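Local coordinates for signal transduction histidine-protein kinase/phosphatase MprB (Mycobacterium hassiacum, PDB 6BLK) that probably autophosphorylates on a histidine with ATP as a two-component sensor kinase and phosphatase, the present piece being its ATP-binding catalytic domain, at residues 27-32 and 66-71; 36-41 and 70-75; 45-50 and 123-128; 81-86 and 148-153. One frame throughout, in Å; residues are numbered along the deposited sequence. Where two conformers were deposited one is given.

Interaction 1: residues 27-32 and 66-71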
loop_
_atom_site.group_PDB
_atom_site.type_symbol
_atom_site.label_atom_id
_atom_site.label_comp_id
_atom_site.label_asym_id
_atom_site.label_seq_id
_atom_site.Cartn_x
_atom_site.Cartn_y
_atom_site.Cartn_z
ATOM N N SER A 27 -9.891 1.717 14.700
ATOM C CA SER A 27 -9.257 1.044 15.829
ATOM C C SER A 27 -9.673 -0.416 15.965
ATOM O O SER A 27 -9.044 -1.151 16.734
ATOM C CB SER A 27 -9.594 1.773 17.125
ATOM O OG SER A 27 -10.982 1.692 17.368
ATOM N N ASP A 28 -10.717 -0.851 15.261
ATOM C CA ASP A 28 -11.122 -2.248 15.319
ATOM C C ASP A 28 -10.236 -3.174 14.490
ATOM O O ASP A 28 -10.243 -4.389 14.728
ATOM C CB ASP A 28 -12.559 -2.377 14.832
ATOM C CG ASP A 28 -12.713 -1.930 13.416
ATOM O OD1 ASP A 28 -12.387 -0.753 13.142
ATOM O OD2 ASP A 28 -13.121 -2.762 12.577
ATOM N N ILE A 29 -9.482 -2.644 13.523
ATOM C CA ILE A 29 -8.754 -3.502 12.597
ATOM C C ILE A 29 -7.550 -4.107 13.282
ATOM O O ILE A 29 -6.827 -3.438 14.033
ATOM C CB ILE A 29 -8.331 -2.708 11.350
ATOM C CG1 ILE A 29 -9.563 -2.345 10.530
ATOM C CG2 ILE A 29 -7.311 -3.505 10.505
ATOM C CD1 ILE A 29 -9.268 -1.356 9.381
ATOM N N GLU A 30 -7.309 -5.373 13.005
ATOM C CA GLU A 30 -6.132 -6.044 13.535
ATOM C C GLU A 30 -5.050 -5.893 12.478
ATOM O O GLU A 30 -5.034 -6.632 11.493
ATOM C CB GLU A 30 -6.429 -7.505 13.848
ATOM C CG GLU A 30 -5.179 -8.333 14.144
ATOM C CD GLU A 30 -4.288 -7.724 15.226
ATOM O OE1 GLU A 30 -4.830 -7.129 16.186
ATOM O OE2 GLU A 30 -3.041 -7.844 15.112
ATOM N N PHE A 31 -4.170 -4.911 12.660
ATOM C CA PHE A 31 -3.038 -4.729 11.748
ATOM C C PHE A 31 -1.956 -5.747 12.084
ATOM O O PHE A 31 -1.454 -5.781 13.212
ATOM C CB PHE A 31 -2.481 -3.312 11.835
ATOM C CG PHE A 31 -3.366 -2.271 11.210
ATOM C CD1 PHE A 31 -3.346 -2.054 9.842
ATOM C CD2 PHE A 31 -4.205 -1.495 11.994
ATOM C CE1 PHE A 31 -4.146 -1.089 9.268
ATOM C CE2 PHE A 31 -5.009 -0.528 11.422
ATOM C CZ PHE A 31 -4.977 -0.324 10.054
ATOM N N GLU A 32 -1.616 -6.594 11.119
ATOM C CA GLU A 32 -0.621 -7.635 11.298
ATOM C C GLU A 32 0.621 -7.198 10.544
ATOM O O GLU A 32 0.652 -7.256 9.308
ATOM C CB GLU A 32 -1.139 -8.976 10.786
ATOM C CG GLU A 32 -2.387 -9.450 11.529
ATOM C CD GLU A 32 -2.979 -10.721 10.956
ATOM O OE1 GLU A 32 -3.007 -10.866 9.715
ATOM O OE2 GLU A 32 -3.426 -11.576 11.756
ATOM N N GLY A 66 -11.856 -6.554 10.678
ATOM C CA GLY A 66 -10.993 -7.130 9.661
ATOM C C GLY A 66 -9.527 -7.041 10.023
ATOM O O GLY A 66 -9.085 -6.236 10.838
ATOM N N ARG A 67 -8.770 -7.911 9.383
ATOM C CA ARG A 67 -7.332 -7.964 9.528
ATOM C C ARG A 67 -6.719 -7.296 8.307
ATOM O O ARG A 67 -7.154 -7.536 7.179
ATOM C CB ARG A 67 -6.844 -9.407 9.646
ATOM C CG ARG A 67 -7.200 -10.067 10.976
ATOM C CD ARG A 67 -6.568 -11.450 11.132
ATOM N NE ARG A 67 -7.048 -12.410 10.136
ATOM C CZ ARG A 67 -6.294 -13.013 9.215
ATOM N NH1 ARG A 67 -4.990 -12.784 9.133
ATOM N NH2 ARG A 67 -6.855 -13.868 8.370
ATOM N N VAL A 68 -5.724 -6.454 8.547
ATOM C CA VAL A 68 -4.948 -5.850 7.472
ATOM C C VAL A 68 -3.504 -6.292 7.651
ATOM O O VAL A 68 -2.921 -6.114 8.723
ATOM C CB VAL A 68 -5.089 -4.316 7.480
ATOM C CG1 VAL A 68 -4.034 -3.657 6.545
ATOM C CG2 VAL A 68 -6.520 -3.889 7.099
ATOM N N GLY A 69 -2.940 -6.909 6.614
ATOM C CA GLY A 69 -1.582 -7.399 6.660
ATOM C C GLY A 69 -0.664 -6.366 6.017
ATOM O O GLY A 69 -0.998 -5.793 4.998
ATOM N N VAL A 70 0.466 -6.134 6.670
ATOM C CA VAL A 70 1.453 -5.161 6.225
ATOM C C VAL A 70 2.787 -5.884 6.297
ATOM O O VAL A 70 3.353 -6.057 7.382
ATOM C CB VAL A 70 1.481 -3.895 7.083
ATOM C CG1 VAL A 70 2.470 -2.918 6.532
ATOM C CG2 VAL A 70 0.077 -3.285 7.228
ATOM N N ARG A 71 3.284 -6.335 5.159
ATOM C CA ARG A 71 4.432 -7.226 5.138
ATOM C C ARG A 71 5.478 -6.656 4.205
ATOM O O ARG A 71 5.170 -6.239 3.097
ATOM C CB ARG A 71 4.065 -8.649 4.689
ATOM C CG ARG A 71 2.716 -9.200 5.186
ATOM C CD ARG A 71 2.740 -9.801 6.555
ATOM N NE ARG A 71 1.441 -10.384 6.895
ATOM C CZ ARG A 71 1.101 -10.771 8.119
ATOM N NH1 ARG A 71 1.962 -10.642 9.123
ATOM N NH2 ARG A 71 -0.093 -11.296 8.336
#
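Glu30, Phe31 and Glu32 pair in parallel with Arg67, Val68 and Gly69, segments 27-32 and 66-71 lying at the starts of strands 30-40 and 67-76, which, joined through helix 44-60, form a beta-alpha-beta unit. The strand axes come within 4.6 Å at an angle of 21°, as expected of neighbours in one twisted sheet of the histidine-kinase ATPase fold. Four backbone hydrogen bonds carry the pairing: Glu30 N to Gly66 O, Val68 N to Glu30 O, Glu32 N to Val68 O and Val70 N to Glu32 O. The third is the straightest, with 171° at the hydrogen and 2.8 Å between Glu32 N and Val68 O.

Apolar contacts gather on the face of Phe31 and Val68, against helices 11-25 and 44-60. Ile29 CG2 approaches Val68 CG2 to 3.5 Å, and the same methyl lies over the centre of one face of the Phe31 ring. Val68 CB meets Phe31 CD1 obliquely at 3.7 Å, the two side chains running alongside each other.

The salt bridges between the strands lie on the other face, that of Glu30, Glu32 and Arg67, where Glu32 joins two arginines. Its CG is anti to the carbonyl carbon (chi1 -61°) and the chain runs out extended to Arg67, whose own bend at chi3 turns the guanidinium to meet it. Arg71 NH1 is hydrogen-bonded to Thr34 OG1, while its NH2 makes a longer, weak salt bridge to Glu32 OE1, 3.3 Å away. Glu32 OE1 takes Arg67 NH1 on its syn side at 2.8 Å, near the guanidinium plane, and OE2 has a weak bond to the same nitrogen.

Interaction 2: residues 36-41 and 70-75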
loop_
_atom_site.group_PDB
_atom_site.type_symbol
_atom_site.label_atom_id
_atom_site.label_comp_id
_atom_site.label_asym_id
_atom_site.label_seq_id
_atom_site.Cartn_x
_atom_site.Cartn_y
_atom_site.Cartn_z
ATOM N N THR A 36 10.688 -6.325 7.519
ATOM C CA THR A 36 12.128 -6.468 7.623
ATOM C C THR A 36 12.791 -5.102 7.424
ATOM O O THR A 36 12.326 -4.289 6.629
ATOM C CB THR A 36 12.663 -7.475 6.606
ATOM O OG1 THR A 36 13.910 -8.024 7.078
ATOM C CG2 THR A 36 12.897 -6.834 5.256
ATOM N N PRO A 37 13.864 -4.814 8.171
ATOM C CA PRO A 37 14.560 -3.523 8.007
ATOM C C PRO A 37 15.058 -3.318 6.582
ATOM O O PRO A 37 15.853 -4.117 6.054
ATOM C CB PRO A 37 15.730 -3.611 8.993
ATOM C CG PRO A 37 15.227 -4.582 10.056
ATOM C CD PRO A 37 14.404 -5.579 9.312
ATOM N N TRP A 38 14.641 -2.195 6.002
ATOM C CA TRP A 38 14.903 -1.870 4.596
ATOM C C TRP A 38 15.093 -0.369 4.420
ATOM O O TRP A 38 14.239 0.423 4.798
ATOM C CB TRP A 38 13.768 -2.359 3.706
ATOM C CG TRP A 38 14.093 -2.410 2.270
ATOM C CD1 TRP A 38 13.630 -1.599 1.256
ATOM C CD2 TRP A 38 14.954 -3.365 1.666
ATOM N NE1 TRP A 38 14.198 -1.989 0.056
ATOM C CE2 TRP A 38 15.019 -3.064 0.286
ATOM C CE3 TRP A 38 15.702 -4.427 2.161
ATOM C CZ2 TRP A 38 15.778 -3.810 -0.593
ATOM C CZ3 TRP A 38 16.458 -5.166 1.298
ATOM C CH2 TRP A 38 16.490 -4.854 -0.082
ATOM N N GLN A 39 16.168 0.015 3.752
ATOM C CA GLN A 39 16.483 1.418 3.506
ATOM C C GLN A 39 16.328 1.700 2.016
ATOM O O GLN A 39 16.847 0.958 1.185
ATOM C CB GLN A 39 17.910 1.768 3.947
ATOM C CG GLN A 39 18.303 3.205 3.626
ATOM C CD GLN A 39 19.784 3.466 3.773
ATOM O OE1 GLN A 39 20.564 3.261 2.843
ATOM N NE2 GLN A 39 20.180 3.907 4.945
ATOM N N VAL A 40 15.562 2.734 1.698
ATOM C CA VAL A 40 15.344 3.189 0.332
ATOM C C VAL A 40 15.948 4.579 0.225
ATOM O O VAL A 40 15.887 5.356 1.179
ATOM C CB VAL A 40 13.840 3.216 -0.010
ATOM C CG1 VAL A 40 13.608 3.857 -1.387
ATOM C CG2 VAL A 40 13.232 1.788 0.055
ATOM N N ILE A 41 16.557 4.891 -0.920
ATOM C CA ILE A 41 17.062 6.237 -1.171
ATOM C C ILE A 41 15.947 7.002 -1.862
ATOM O O ILE A 41 15.472 6.595 -2.927
ATOM C CB ILE A 41 18.343 6.224 -2.026
ATOM C CG1 ILE A 41 19.422 5.298 -1.431
ATOM C CG2 ILE A 41 18.874 7.663 -2.187
ATOM C CD1 ILE A 41 19.893 5.687 -0.070
ATOM N N VAL A 70 0.466 -6.134 6.670
ATOM C CA VAL A 70 1.453 -5.161 6.225
ATOM C C VAL A 70 2.787 -5.884 6.297
ATOM O O VAL A 70 3.353 -6.057 7.382
ATOM C CB VAL A 70 1.481 -3.895 7.083
ATOM C CG1 VAL A 70 2.470 -2.918 6.532
ATOM C CG2 VAL A 70 0.077 -3.285 7.228
ATOM N N ARG A 71 3.284 -6.335 5.159
ATOM C CA ARG A 71 4.432 -7.226 5.138
ATOM C C ARG A 71 5.478 -6.656 4.205
ATOM O O ARG A 71 5.170 -6.239 3.097
ATOM C CB ARG A 71 4.065 -8.649 4.689
ATOM C CG ARG A 71 2.716 -9.200 5.186
ATOM C CD ARG A 71 2.740 -9.801 6.555
ATOM N NE ARG A 71 1.441 -10.384 6.895
ATOM C CZ ARG A 71 1.101 -10.771 8.119
ATOM N NH1 ARG A 71 1.962 -10.642 9.123
ATOM N NH2 ARG A 71 -0.093 -11.296 8.336
ATOM N N LEU A 72 6.713 -6.630 4.664
ATOM C CA LEU A 72 7.809 -6.155 3.835
ATOM C C LEU A 72 8.933 -7.165 3.983
ATOM O O LEU A 72 9.457 -7.368 5.085
ATOM C CB LEU A 72 8.253 -4.728 4.215
ATOM C CG LEU A 72 9.250 -4.043 3.284
ATOM C CD1 LEU A 72 9.229 -2.546 3.545
ATOM C CD2 LEU A 72 10.612 -4.588 3.548
ATOM N N TYR A 73 9.291 -7.804 2.875
ATOM C CA TYR A 73 10.344 -8.801 2.852
ATOM C C TYR A 73 11.286 -8.495 1.710
ATOM O O TYR A 73 10.850 -8.064 0.647
ATOM C CB TYR A 73 9.770 -10.194 2.659
ATOM C CG TYR A 73 9.101 -10.777 3.864
ATOM C CD1 TYR A 73 9.854 -11.275 4.921
ATOM C CD2 TYR A 73 7.724 -10.855 3.944
ATOM C CE1 TYR A 73 9.232 -11.835 6.035
ATOM C CE2 TYR A 73 7.113 -11.392 5.024
ATOM C CZ TYR A 73 7.856 -11.876 6.069
ATOM O OH TYR A 73 7.164 -12.429 7.143
ATOM N N GLN A 74 12.569 -8.763 1.927
ATOM C CA GLN A 74 13.554 -8.712 0.846
ATOM C C GLN A 74 13.304 -9.852 -0.141
ATOM O O GLN A 74 13.062 -10.984 0.260
ATOM C CB GLN A 74 14.963 -8.846 1.425
ATOM C CG GLN A 74 16.077 -8.728 0.378
ATOM C CD GLN A 74 17.455 -8.586 0.975
ATOM O OE1 GLN A 74 17.648 -8.710 2.178
ATOM N NE2 GLN A 74 18.442 -8.316 0.114
ATOM N N ILE A 75 13.355 -9.561 -1.439
ATOM C CA ILE A 75 13.124 -10.572 -2.467
ATOM C C ILE A 75 14.340 -10.824 -3.363
ATOM O O ILE A 75 14.357 -11.845 -4.065
ATOM C CB ILE A 75 11.887 -10.222 -3.335
ATOM C CG1 ILE A 75 12.094 -8.880 -4.076
ATOM C CG2 ILE A 75 10.647 -10.196 -2.489
ATOM C CD1 ILE A 75 11.021 -8.553 -5.129
#
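Trp38 meets Leu72 and Gln74 where strands 30-40 and 67-76 diverge and backbone pairing has shrunk to one bond. That bond, from Thr36 N to Leu72 O, measures 2.9 Å and is nearly straight, 171° at the hydrogen. Beyond it the chains separate, and side chains bridge the distance.

Trp38 starts toward the opposing strand: its CB touches Leu72 CD2 at 3.9 Å. CG stands anti to the backbone N (chi1 -164°), which sends the indole on past Leu72 to the side chain of Gln74. At the far corner CZ3 lies 3.6 Å from Gln74 CD, and CH2 is near Gln74 CG at 3.9 Å. Gln74 thus comes to the edge of the indole, near its plane, and the side chains cross at about a right angle, with ring and amide planes 60° apart. This is van der Waals packing; the amide NE2 is hydrogen-bonded to Asp76 O. On the five-membered ring, NE1 has a weak hydrogen bond to Leu153 O.

The methyl of Leu72 that touches Trp38 CB also packs against Thr36, with CD2 3.6 Å from Thr36 CG2 and 3.5 Å from Thr36 O. One leucine branch therefore fills the angle between the threonine and the tryptophan.

Well away from the nucleotide site, this contact joins the later parts of the two strands of the beta-alpha-beta unit 30-40, 44-60, 67-76: Leu72 continues onto Met11 and Ile15 of helix 11-25, and Trp38 rests against Ala80 of strand 79-85 and Pro157 of strand 156-157.

Interaction 3: residues 45-50 and 123-128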
loop_
_atom_site.group_PDB
_atom_site.type_symbol
_atom_site.label_atom_id
_atom_site.label_comp_id
_atom_site.label_asym_id
_atom_site.label_seq_id
_atom_site.Cartn_x
_atom_site.Cartn_y
_atom_site.Cartn_z
ATOM N N SER A 45 8.738 11.813 2.700
ATOM C CA SER A 45 7.377 12.339 2.706
ATOM C C SER A 45 6.550 11.702 1.602
ATOM O O SER A 45 5.382 11.331 1.819
ATOM C CB SER A 45 7.394 13.857 2.553
ATOM O OG SER A 45 7.989 14.227 1.324
ATOM N N GLY A 46 7.154 11.530 0.424
ATOM C CA GLY A 46 6.449 10.903 -0.678
ATOM C C GLY A 46 6.147 9.446 -0.390
ATOM O O GLY A 46 5.035 8.977 -0.621
ATOM N N LEU A 47 7.132 8.725 0.152
ATOM C CA LEU A 47 6.925 7.327 0.493
ATOM C C LEU A 47 5.881 7.192 1.584
ATOM O O LEU A 47 5.067 6.267 1.550
ATOM C CB LEU A 47 8.233 6.675 0.949
ATOM C CG LEU A 47 9.247 6.479 -0.174
ATOM C CD1 LEU A 47 10.623 6.233 0.394
ATOM C CD2 LEU A 47 8.842 5.404 -1.173
ATOM N N GLY A 48 5.909 8.086 2.565
ATOM C CA GLY A 48 4.899 8.044 3.611
ATOM C C GLY A 48 3.507 8.285 3.062
ATOM O O GLY A 48 2.539 7.629 3.463
ATOM N N ARG A 49 3.393 9.211 2.113
ATOM C CA ARG A 49 2.118 9.479 1.483
ATOM C C ARG A 49 1.631 8.255 0.727
ATOM O O ARG A 49 0.450 7.911 0.775
ATOM C CB ARG A 49 2.258 10.672 0.546
ATOM C CG ARG A 49 0.980 11.051 -0.145
ATOM C CD ARG A 49 1.174 12.313 -0.964
ATOM N NE ARG A 49 -0.070 12.764 -1.588
ATOM C CZ ARG A 49 -0.165 13.839 -2.366
ATOM N NH1 ARG A 49 0.911 14.574 -2.607
ATOM N NH2 ARG A 49 -1.333 14.184 -2.897
ATOM N N ALA A 50 2.539 7.571 0.041
ATOM C CA ALA A 50 2.166 6.396 -0.725
ATOM C C ALA A 50 1.710 5.260 0.181
ATOM O O ALA A 50 0.661 4.656 -0.059
ATOM C CB ALA A 50 3.328 5.992 -1.619
ATOM N N LYS A 123 1.271 5.244 -7.427
ATOM C CA LYS A 123 2.011 4.861 -8.626
ATOM C C LYS A 123 3.099 5.880 -8.957
ATOM O O LYS A 123 4.247 5.500 -9.240
ATOM C CB LYS A 123 1.058 4.684 -9.806
ATOM C CG LYS A 123 1.758 4.302 -11.073
ATOM C CD LYS A 123 0.805 4.052 -12.190
ATOM C CE LYS A 123 1.516 3.787 -13.514
ATOM N NZ LYS A 123 1.544 2.349 -13.838
ATOM N N GLN A 124 2.794 7.175 -8.857
ATOM C CA GLN A 124 3.803 8.195 -9.170
ATOM C C GLN A 124 5.004 8.090 -8.221
ATOM O O GLN A 124 6.177 8.065 -8.649
ATOM C CB GLN A 124 3.158 9.581 -9.087
ATOM C CG GLN A 124 4.126 10.713 -9.513
ATOM C CD GLN A 124 3.405 11.993 -9.923
ATOM O OE1 GLN A 124 2.203 11.984 -10.220
ATOM N NE2 GLN A 124 4.136 13.102 -9.941
ATOM N N VAL A 125 4.727 8.009 -6.922
ATOM C CA VAL A 125 5.793 7.920 -5.925
ATOM C C VAL A 125 6.618 6.665 -6.137
ATOM O O VAL A 125 7.865 6.701 -6.145
ATOM C CB VAL A 125 5.196 7.960 -4.515
ATOM C CG1 VAL A 125 6.237 7.636 -3.503
ATOM C CG2 VAL A 125 4.613 9.315 -4.213
ATOM N N VAL A 126 5.951 5.538 -6.365
ATOM C CA VAL A 126 6.680 4.286 -6.510
ATOM C C VAL A 126 7.542 4.332 -7.756
ATOM O O VAL A 126 8.723 3.963 -7.714
ATOM C CB VAL A 126 5.711 3.094 -6.508
ATOM C CG1 VAL A 126 6.420 1.837 -6.892
ATOM C CG2 VAL A 126 5.112 2.968 -5.163
ATOM N N LEU A 127 7.004 4.828 -8.872
ATOM C CA LEU A 127 7.838 4.941 -10.075
ATOM C C LEU A 127 8.988 5.925 -9.879
ATOM O O LEU A 127 10.092 5.701 -10.403
ATOM C CB LEU A 127 6.991 5.330 -11.283
ATOM C CG LEU A 127 5.979 4.284 -11.735
ATOM C CD1 LEU A 127 5.187 4.822 -12.919
ATOM C CD2 LEU A 127 6.610 2.990 -12.111
ATOM N N LYS A 128 8.749 7.046 -9.202
ATOM C CA LYS A 128 9.826 8.008 -9.004
ATOM C C LYS A 128 10.970 7.418 -8.183
ATOM O O LYS A 128 12.115 7.858 -8.337
ATOM C CB LYS A 128 9.278 9.285 -8.375
ATOM C CG LYS A 128 9.390 9.401 -6.874
ATOM C CD LYS A 128 8.651 10.645 -6.342
ATOM C CE LYS A 128 8.597 10.643 -4.812
ATOM N NZ LYS A 128 7.934 11.808 -4.195
#
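Val125 presses its CG1 methyl onto the backbone of Gly46, reaching Gly46 O at 3.4 Å and Gly46 C at 3.6 Å. Its second methyl, CG2, approaches Gly46 O at 3.6 Å from nearly the same side, so the forked end of the valine rests against that oxygen. Because Gly46 O already accepts the helical hydrogen bond from Ala50 N, the valine packs on a satisfied group.

One turn on, Ala50 CB meets Val125 CG1 at 3.8 Å; Leu47, next to Gly46, brings CD2 obliquely to 4.1 Å from the same methyl. CG1 stands anti to the backbone N of Val125 (chi1 170°), which directs it toward Gly46, Leu47 and Ala50. At the solvent side the extended Lys128 brings NZ within 3.9 Å of Gly46 CA, and this ammonium has a long, weak ion pair with Asp43.

The axes approach to 9.1 Å and cross at -136°; the Gly46 and Val125 CA atoms, 6.1 Å apart, are the nearest pair, the absence of a side chain on Gly46 letting the valine rest on the backbone. No hydrogen bond joins the segments. Buried helix-helix packing of this kind belongs to the alpha/beta sandwich of the GHKL-type ATPase domain, where helices 44-60 and 118-128 also contribute the ATP-binding residues Asn57 and Leu119.

Interaction 4: residues 81-86 and 148-153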
loop_
_atom_site.group_PDB
_atom_site.type_symbol
_atom_site.label_atom_id
_atom_site.label_comp_id
_atom_site.label_asym_id
_atom_site.label_seq_id
_atom_site.Cartn_x
_atom_site.Cartn_y
_atom_site.Cartn_z
ATOM N N GLU A 81 9.779 -6.174 -1.156
ATOM C CA GLU A 81 8.396 -6.084 -1.570
ATOM C C GLU A 81 7.546 -5.787 -0.351
ATOM O O GLU A 81 7.601 -6.527 0.633
ATOM C CB GLU A 81 7.956 -7.390 -2.238
ATOM C CG GLU A 81 6.593 -7.329 -2.844
ATOM C CD GLU A 81 6.058 -8.709 -3.237
ATOM O OE1 GLU A 81 6.497 -9.714 -2.641
ATOM O OE2 GLU A 81 5.181 -8.789 -4.126
ATOM N N LEU A 82 6.727 -4.745 -0.457
ATOM C CA LEU A 82 5.740 -4.386 0.550
ATOM C C LEU A 82 4.399 -4.881 0.041
ATOM O O LEU A 82 3.989 -4.545 -1.071
ATOM C CB LEU A 82 5.724 -2.874 0.795
ATOM C CG LEU A 82 4.579 -2.239 1.595
ATOM C CD1 LEU A 82 4.572 -2.656 3.050
ATOM C CD2 LEU A 82 4.693 -0.715 1.511
ATOM N N VAL A 83 3.728 -5.677 0.841
ATOM C CA VAL A 83 2.413 -6.190 0.470
ATOM C C VAL A 83 1.452 -5.784 1.556
ATOM O O VAL A 83 1.633 -6.157 2.725
ATOM C CB VAL A 83 2.398 -7.711 0.265
ATOM C CG1 VAL A 83 1.047 -8.147 -0.280
ATOM C CG2 VAL A 83 3.474 -8.142 -0.685
ATOM N N ILE A 84 0.429 -5.030 1.175
ATOM C CA ILE A 84 -0.625 -4.593 2.092
ATOM C C ILE A 84 -1.935 -5.270 1.679
ATOM O O ILE A 84 -2.355 -5.211 0.512
ATOM C CB ILE A 84 -0.761 -3.065 2.121
ATOM C CG1 ILE A 84 0.472 -2.434 2.771
ATOM C CG2 ILE A 84 -2.035 -2.648 2.854
ATOM C CD1 ILE A 84 0.646 -0.954 2.519
ATOM N N THR A 85 -2.539 -5.984 2.624
ATOM C CA THR A 85 -3.648 -6.863 2.318
ATOM C C THR A 85 -4.814 -6.557 3.236
ATOM O O THR A 85 -4.639 -6.152 4.392
ATOM C CB THR A 85 -3.318 -8.367 2.479
ATOM O OG1 THR A 85 -2.805 -8.600 3.795
ATOM C CG2 THR A 85 -2.344 -8.843 1.468
ATOM N N ASP A 86 -6.014 -6.776 2.710
ATOM C CA ASP A 86 -7.225 -6.647 3.527
ATOM C C ASP A 86 -8.152 -7.823 3.264
ATOM O O ASP A 86 -7.871 -8.722 2.468
ATOM C CB ASP A 86 -7.937 -5.317 3.270
ATOM C CG ASP A 86 -8.345 -5.164 1.834
ATOM O OD1 ASP A 86 -9.121 -6.014 1.326
ATOM O OD2 ASP A 86 -7.839 -4.216 1.189
ATOM N N ALA A 148 -4.803 -7.222 -2.393
ATOM C CA ALA A 148 -3.390 -7.161 -2.079
ATOM C C ALA A 148 -2.773 -6.142 -3.017
ATOM O O ALA A 148 -2.922 -6.253 -4.236
ATOM C CB ALA A 148 -2.755 -8.535 -2.240
ATOM N N ILE A 149 -2.150 -5.113 -2.451
ATOM C CA ILE A 149 -1.329 -4.188 -3.220
ATOM C C ILE A 149 0.117 -4.563 -2.966
ATOM O O ILE A 149 0.559 -4.578 -1.810
ATOM C CB ILE A 149 -1.578 -2.740 -2.817
ATOM C CG1 ILE A 149 -3.059 -2.370 -3.019
ATOM C CG2 ILE A 149 -0.664 -1.833 -3.601
ATOM C CD1 ILE A 149 -3.507 -2.270 -4.457
ATOM N N HIS A 150 0.860 -4.835 -4.047
ATOM C CA HIS A 150 2.241 -5.278 -3.974
ATOM C C HIS A 150 3.126 -4.160 -4.523
ATOM O O HIS A 150 2.960 -3.756 -5.682
ATOM C CB HIS A 150 2.443 -6.534 -4.835
ATOM C CG HIS A 150 1.696 -7.754 -4.407
ATOM N ND1 HIS A 150 2.341 -8.869 -3.922
ATOM C CD2 HIS A 150 0.378 -8.075 -4.453
ATOM C CE1 HIS A 150 1.457 -9.812 -3.658
ATOM N NE2 HIS A 150 0.258 -9.354 -3.964
ATOM N N ILE A 151 4.089 -3.706 -3.720
ATOM C CA ILE A 151 5.012 -2.632 -4.084
ATOM C C ILE A 151 6.438 -3.140 -3.931
ATOM O O ILE A 151 6.876 -3.496 -2.822
ATOM C CB ILE A 151 4.793 -1.389 -3.214
ATOM C CG1 ILE A 151 3.402 -0.794 -3.496
ATOM C CG2 ILE A 151 5.909 -0.356 -3.447
ATOM C CD1 ILE A 151 2.985 0.310 -2.566
ATOM N N VAL A 152 7.180 -3.118 -5.026
ATOM C CA VAL A 152 8.580 -3.488 -5.013
ATOM C C VAL A 152 9.400 -2.200 -4.970
ATOM O O VAL A 152 9.186 -1.300 -5.784
ATOM C CB VAL A 152 8.915 -4.360 -6.228
ATOM C CG1 VAL A 152 10.416 -4.652 -6.270
ATOM C CG2 VAL A 152 8.134 -5.637 -6.156
ATOM N N LEU A 153 10.355 -2.119 -4.026
ATOM C CA LEU A 153 11.191 -0.931 -3.809
ATOM C C LEU A 153 12.657 -1.342 -3.860
ATOM O O LEU A 153 13.074 -2.254 -3.129
ATOM C CB LEU A 153 10.926 -0.244 -2.472
ATOM C CG LEU A 153 9.555 0.441 -2.381
ATOM C CD1 LEU A 153 9.385 0.935 -0.959
ATOM C CD2 LEU A 153 9.438 1.571 -3.411
#
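The imidazole of His150 has Val83 over one face and the carboxylate of Glu81 at its edge. Val83 CG1 sits 3.9 Å from the ring centroid and only 12° off the normal, a CH-pi contact. At the rim, His150 ND1 donates to Glu81 OE2 across 2.8 Å, with 159° at the hydrogen and the acceptor close to the ring plane. The carboxylate is turned 42° from the ring, and ND1 meets OE2 from above the carboxylate plane. Glu81 spans to its partner because CG is anti to the backbone N and the chain stays extended; along the way CG packs on Val152 CG2.

Beneath these groups the strands run antiparallel. Leu82 with Ile151 and Ile84 with Ile149 are the hydrogen-bonded pairs, each joined by two reciprocal bonds; the shortest, from Leu82 N to Ile151 O, is 2.7 Å. Leu82, Ile84 and Ile149 pack on Val51, Val54 and Leu55 of helix 44-60, and Ile151 on Leu133 of strand 132-137. On the face with His150, Thr85 CG2 touches Ala148 CB at 3.7 Å.

Strand 79-85 leads directly into Asp86, whose OD2 binds N6 of ATP, and the pairing probably helps to position this adenine-binding aspartate. The bond at ND1, with Val83 over a face, would help to hold the ring's rotation, and the nearby negative charge would probably favour a protonated imidazole.

Overall arrangement
Interactions 1 and 2 hold the same two strands, 30-40 and 67-76, at points about 18 Å apart between centres: continuous parallel pairing with a salt-bridge network in the first, a lone backbone bond and bridging side chains in the second. Interaction 4 extends this sheet through strand 79-85, joined to both by Arg71 O with Val83 N, a probable hydrogen bond. All three are partly buried, with polar groups toward the outer side in interactions 1 and 4. Interaction 3 is the buried helix-helix contact and has no hydrogen bond across it; Val126 CG2 packs on Ile151 CG2 of interaction 4, bringing the helical layer onto the sheet.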